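Local atomic coordinates of putative phosphomannomutase (Thermus thermophilus, PDB entry 1TUO), a protein that probably acts as a magnesium-dependent phosphosugar mutase of the phosphohexose mutase family, moving a phosphate group between positions of a sugar. Residues P242-V255 and R346-V359. Residues are numbered along the deposited sequence; the frame is centred on the assembly and turned at random.
Sequences PSFAVATDGDADRV and RDGILTSLLLLESV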
loop_
_atom_site.group_PDB
_atom_site.type_symbol
_atom_site.label_atom_id
_atom_site.label_comp_id
_atom_site.label_asym_id
_atom_site.label_seq_id
_atom_site.Cartn_x
_atom_site.Cartn_y
_atom_site.Cartn_z
ATOM N N PRO A 242 -5.901 10.590 -22.677
ATOM C CA PRO A 242 -5.318 10.430 -21.343
ATOM C C PRO A 242 -5.839 9.218 -20.571
ATOM O O PRO A 242 -5.719 9.160 -19.350
ATOM C CB PRO A 242 -5.692 11.735 -20.664
ATOM C CG PRO A 242 -7.083 11.948 -21.182
ATOM C CD PRO A 242 -6.956 11.621 -22.662
ATOM N N SER A 243 -6.426 8.259 -21.273
ATOM C CA SER A 243 -6.949 7.067 -20.615
ATOM C C SER A 243 -5.820 6.237 -20.023
ATOM O O SER A 243 -4.710 6.210 -20.555
ATOM C CB SER A 243 -7.741 6.216 -21.606
ATOM O OG SER A 243 -8.889 6.914 -22.060
ATOM N N PHE A 244 -6.104 5.566 -18.911
ATOM C CA PHE A 244 -5.104 4.730 -18.276
ATOM C C PHE A 244 -5.753 3.752 -17.318
ATOM O O PHE A 244 -6.945 3.840 -17.025
ATOM C CB PHE A 244 -4.055 5.584 -17.546
ATOM C CG PHE A 244 -4.581 6.331 -16.350
ATOM C CD1 PHE A 244 -4.347 5.862 -15.058
ATOM C CD2 PHE A 244 -5.273 7.527 -16.509
ATOM C CE1 PHE A 244 -4.789 6.572 -13.944
ATOM C CE2 PHE A 244 -5.721 8.244 -15.402
ATOM C CZ PHE A 244 -5.479 7.770 -14.116
ATOM N N ALA A 245 -4.964 2.806 -16.840
ATOM C CA ALA A 245 -5.492 1.818 -15.921
ATOM C C ALA A 245 -4.805 1.879 -14.576
ATOM O O ALA A 245 -3.612 2.150 -14.499
ATOM C CB ALA A 245 -5.323 0.422 -16.509
ATOM N N VAL A 246 -5.581 1.654 -13.519
ATOM C CA VAL A 246 -5.019 1.574 -12.178
ATOM C C VAL A 246 -5.312 0.147 -11.756
ATOM O O VAL A 246 -6.406 -0.363 -11.997
ATOM C CB VAL A 246 -5.679 2.543 -11.167
ATOM C CG1 VAL A 246 -5.214 3.959 -11.440
ATOM C CG2 VAL A 246 -7.191 2.446 -11.238
ATOM N N ALA A 247 -4.320 -0.509 -11.168
ATOM C CA ALA A 247 -4.491 -1.880 -10.704
ATOM C C ALA A 247 -4.267 -1.849 -9.208
ATOM O O ALA A 247 -3.170 -1.531 -8.750
ATOM C CB ALA A 247 -3.466 -2.796 -11.370
ATOM N N THR A 248 -5.309 -2.137 -8.441
ATOM C CA THR A 248 -5.167 -2.133 -6.992
ATOM C C THR A 248 -4.801 -3.543 -6.534
ATOM O O THR A 248 -5.258 -4.528 -7.118
ATOM C CB THR A 248 -6.472 -1.656 -6.300
ATOM O OG1 THR A 248 -7.598 -2.376 -6.820
ATOM C CG2 THR A 248 -6.678 -0.168 -6.531
ATOM N N ASP A 249 -3.957 -3.646 -5.513
ATOM C CA ASP A 249 -3.566 -4.966 -5.036
ATOM C C ASP A 249 -4.659 -5.641 -4.207
ATOM O O ASP A 249 -5.778 -5.133 -4.100
ATOM C CB ASP A 249 -2.246 -4.907 -4.251
ATOM C CG ASP A 249 -2.399 -4.327 -2.857
ATOM O OD1 ASP A 249 -1.529 -4.642 -2.018
ATOM O OD2 ASP A 249 -3.354 -3.558 -2.598
ATOM N N GLY A 250 -4.319 -6.786 -3.626
ATOM C CA GLY A 250 -5.267 -7.565 -2.850
ATOM C C GLY A 250 -6.184 -6.824 -1.900
ATOM O O GLY A 250 -7.398 -7.058 -1.902
ATOM N N ASP A 251 -5.616 -5.949 -1.076
ATOM C CA ASP A 251 -6.410 -5.192 -0.108
ATOM C C ASP A 251 -6.487 -3.706 -0.464
ATOM O O ASP A 251 -6.940 -2.869 0.330
ATOM C CB ASP A 251 -5.823 -5.389 1.302
ATOM C CG ASP A 251 -4.403 -4.859 1.432
ATOM O OD1 ASP A 251 -3.675 -4.801 0.413
ATOM O OD2 ASP A 251 -4.002 -4.522 2.569
ATOM N N ALA A 252 -6.058 -3.402 -1.681
ATOM C CA ALA A 252 -6.063 -2.052 -2.220
ATOM C C ALA A 252 -5.315 -0.998 -1.411
ATOM O O ALA A 252 -5.741 0.157 -1.360
ATOM C CB ALA A 252 -7.509 -1.592 -2.476
ATOM N N ASP A 253 -4.210 -1.370 -0.772
ATOM C CA ASP A 253 -3.451 -0.341 -0.072
ATOM C C ASP A 253 -2.313 0.098 -0.996
ATOM O O ASP A 253 -1.602 1.064 -0.711
ATOM C CB ASP A 253 -2.914 -0.830 1.287
ATOM C CG ASP A 253 -1.807 -1.853 1.166
ATOM O OD1 ASP A 253 -1.103 -2.057 2.181
ATOM O OD2 ASP A 253 -1.639 -2.454 0.087
ATOM N N ARG A 254 -2.169 -0.603 -2.121
ATOM C CA ARG A 254 -1.132 -0.299 -3.118
ATOM C C ARG A 254 -1.731 -0.257 -4.524
ATOM O O ARG A 254 -2.760 -0.875 -4.786
ATOM C CB ARG A 254 -0.043 -1.375 -3.118
ATOM C CG ARG A 254 0.619 -1.639 -1.779
ATOM C CD ARG A 254 1.604 -2.794 -1.893
ATOM N NE ARG A 254 2.322 -3.026 -0.645
ATOM C CZ ARG A 254 3.396 -3.800 -0.533
ATOM N NH1 ARG A 254 3.883 -4.422 -1.599
ATOM N NH2 ARG A 254 3.987 -3.954 0.647
ATOM N N VAL A 255 -1.074 0.456 -5.435
ATOM C CA VAL A 255 -1.559 0.514 -6.806
ATOM C C VAL A 255 -0.420 0.452 -7.813
ATOM O O VAL A 255 0.723 0.811 -7.512
ATOM C CB VAL A 255 -2.367 1.808 -7.085
ATOM C CG1 VAL A 255 -3.578 1.874 -6.183
ATOM C CG2 VAL A 255 -1.483 3.027 -6.895
ATOM N N ARG A 346 -1.577 3.547 3.999
ATOM C CA ARG A 346 -1.438 3.449 2.549
ATOM C C ARG A 346 -2.848 3.309 1.987
ATOM O O ARG A 346 -3.608 2.449 2.433
ATOM C CB ARG A 346 -0.606 2.218 2.184
ATOM C CG ARG A 346 0.848 2.338 2.599
ATOM C CD ARG A 346 1.619 1.038 2.419
ATOM N NE ARG A 346 1.245 0.036 3.415
ATOM C CZ ARG A 346 2.065 -0.913 3.854
ATOM N NH1 ARG A 346 3.303 -0.987 3.386
ATOM N NH2 ARG A 346 1.652 -1.784 4.766
ATOM N N ASP A 347 -3.208 4.151 1.022
ATOM C CA ASP A 347 -4.546 4.081 0.438
ATOM C C ASP A 347 -4.474 4.079 -1.086
ATOM O O ASP A 347 -4.236 5.114 -1.711
ATOM C CB ASP A 347 -5.401 5.258 0.935
ATOM C CG ASP A 347 -6.856 5.144 0.518
ATOM O OD1 ASP A 347 -7.725 5.683 1.241
ATOM O OD2 ASP A 347 -7.139 4.526 -0.533
ATOM N N GLY A 348 -4.678 2.901 -1.671
ATOM C CA GLY A 348 -4.615 2.766 -3.113
ATOM C C GLY A 348 -5.810 3.354 -3.840
ATOM O O GLY A 348 -5.734 3.664 -5.030
ATOM N N ILE A 349 -6.920 3.494 -3.127
ATOM C CA ILE A 349 -8.124 4.058 -3.718
ATOM C C ILE A 349 -7.920 5.567 -3.872
ATOM O O ILE A 349 -8.166 6.133 -4.944
ATOM C CB ILE A 349 -9.354 3.774 -2.835
ATOM C CG1 ILE A 349 -9.528 2.256 -2.669
ATOM C CG2 ILE A 349 -10.602 4.406 -3.453
ATOM C CD1 ILE A 349 -9.648 1.485 -3.980
ATOM N N LEU A 350 -7.451 6.219 -2.817
ATOM C CA LEU A 350 -7.210 7.656 -2.915
ATOM C C LEU A 350 -6.077 7.918 -3.903
ATOM O O LEU A 350 -6.101 8.915 -4.625
ATOM C CB LEU A 350 -6.855 8.264 -1.553
ATOM C CG LEU A 350 -6.586 9.773 -1.602
ATOM C CD1 LEU A 350 -7.779 10.481 -2.250
ATOM C CD2 LEU A 350 -6.353 10.308 -0.199
ATOM N N THR A 351 -5.086 7.027 -3.949
ATOM C CA THR A 351 -3.983 7.219 -4.887
ATOM C C THR A 351 -4.520 7.194 -6.309
ATOM O O THR A 351 -4.131 8.014 -7.145
ATOM C CB THR A 351 -2.903 6.122 -4.760
ATOM O OG1 THR A 351 -2.313 6.178 -3.458
ATOM C CG2 THR A 351 -1.806 6.351 -5.785
ATOM N N SER A 352 -5.415 6.250 -6.586
ATOM C CA SER A 352 -5.996 6.143 -7.915
ATOM C C SER A 352 -6.739 7.426 -8.267
ATOM O O SER A 352 -6.592 7.961 -9.368
ATOM C CB SER A 352 -6.964 4.961 -7.980
ATOM O OG SER A 352 -6.274 3.738 -7.800
ATOM N N LEU A 353 -7.534 7.922 -7.325
ATOM C CA LEU A 353 -8.303 9.137 -7.560
ATOM C C LEU A 353 -7.430 10.378 -7.727
ATOM O O LEU A 353 -7.764 11.265 -8.516
ATOM C CB LEU A 353 -9.332 9.332 -6.438
ATOM C CG LEU A 353 -10.417 8.246 -6.447
ATOM C CD1 LEU A 353 -11.274 8.309 -5.184
ATOM C CD2 LEU A 353 -11.277 8.417 -7.693
ATOM N N LEU A 354 -6.311 10.455 -7.005
ATOM C CA LEU A 354 -5.425 11.609 -7.152
ATOM C C LEU A 354 -4.711 11.546 -8.500
ATOM O O LEU A 354 -4.447 12.580 -9.121
ATOM C CB LEU A 354 -4.409 11.669 -6.009
ATOM C CG LEU A 354 -4.996 12.074 -4.650
ATOM C CD1 LEU A 354 -3.973 11.845 -3.552
ATOM C CD2 LEU A 354 -5.424 13.543 -4.689
ATOM N N LEU A 355 -4.394 10.339 -8.961
ATOM C CA LEU A 355 -3.746 10.211 -10.265
ATOM C C LEU A 355 -4.728 10.739 -11.304
ATOM O O LEU A 355 -4.363 11.502 -12.193
ATOM C CB LEU A 355 -3.403 8.749 -10.565
ATOM C CG LEU A 355 -2.192 8.241 -9.782
ATOM C CD1 LEU A 355 -2.078 6.731 -9.881
ATOM C CD2 LEU A 355 -0.933 8.923 -10.323
ATOM N N LEU A 356 -5.985 10.330 -11.167
ATOM C CA LEU A 356 -7.042 10.765 -12.066
ATOM C C LEU A 356 -7.174 12.291 -12.005
ATOM O O LEU A 356 -7.304 12.960 -13.040
ATOM C CB LEU A 356 -8.360 10.090 -11.667
ATOM C CG LEU A 356 -9.586 10.306 -12.556
ATOM C CD1 LEU A 356 -9.321 9.778 -13.957
ATOM C CD2 LEU A 356 -10.779 9.585 -11.933
ATOM N N GLU A 357 -7.134 12.845 -10.795
ATOM C CA GLU A 357 -7.236 14.295 -10.631
ATOM C C GLU A 357 -6.075 15.007 -11.331
ATOM O O GLU A 357 -6.288 15.975 -12.068
ATOM C CB GLU A 357 -7.231 14.682 -9.149
ATOM C CG GLU A 357 -7.497 16.178 -8.905
ATOM C CD GLU A 357 -7.346 16.584 -7.451
ATOM O OE1 GLU A 357 -8.061 16.023 -6.595
ATOM O OE2 GLU A 357 -6.513 17.470 -7.160
ATOM N N SER A 358 -4.852 14.526 -11.102
ATOM C CA SER A 358 -3.662 15.137 -11.701
ATOM C C SER A 358 -3.751 15.225 -13.222
ATOM O O SER A 358 -3.402 16.248 -13.815
ATOM C CB SER A 358 -2.391 14.353 -11.324
ATOM O OG SER A 358 -2.322 13.112 -12.009
ATOM N N VAL A 359 -4.212 14.155 -13.853
ATOM C CA VAL A 359 -4.321 14.146 -15.304
ATOM C C VAL A 359 -5.337 15.180 -15.779
ATOM O O VAL A 359 -5.084 15.923 -16.728
ATOM C CB VAL A 359 -4.713 12.749 -15.818
ATOM C CG1 VAL A 359 -4.962 12.791 -17.320
ATOM C CG2 VAL A 359 -3.590 11.756 -15.499
HETATM O O HOH W 1 -1.243 3.447 -2.249
#
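Asp253 turns its carboxylate between its own N and carbonyl carbon (chi1 70°), while Arg346 bends at chi3 (-72°), so that the two side chains run alongside each other. Asp253 OD1 stands 3.4 Å from Arg346 NE, well out of the guanidinium plane, so the pairing is one of charge without a directed N-H; Arg346 NH1 also bridges Glu332. With an alanine here instead of Arg346, Asp253 and Glu332 would probably both lose this positive partner. Beside them, Gly348 N donates to Ala252 O (3.0 Å), and a water joins Asp253 O to Thr351 OG1, which also hydrogen-bonds Tyr339 OH. Gly348 fits tightly, its CA 3.4 Å from Val255 CG1. Farther along, strand 244-248 and helix 348-359 run antiparallel at 172°, their axes 9.3 Å apart. Ser352 OG bonds back to Gly348 O (2.8 Å), so Val246 meets a hydroxyl already engaged. Phe244 CZ, at the ring edge, lies 3.9 Å from Leu356 N, and Pro242 CB reaches Val359 CG1. The helix thus covers the sheet through apolar groups, the direct hydrogen bond and salt bridge between the segments lying at its N-terminal end. There Asp249 OD1 and Asp251 OD1 approach Asp253 OD2 (3.0 and 3.1 Å), acceptors gathered as in the magnesium-binding DGDADR loop of relatives.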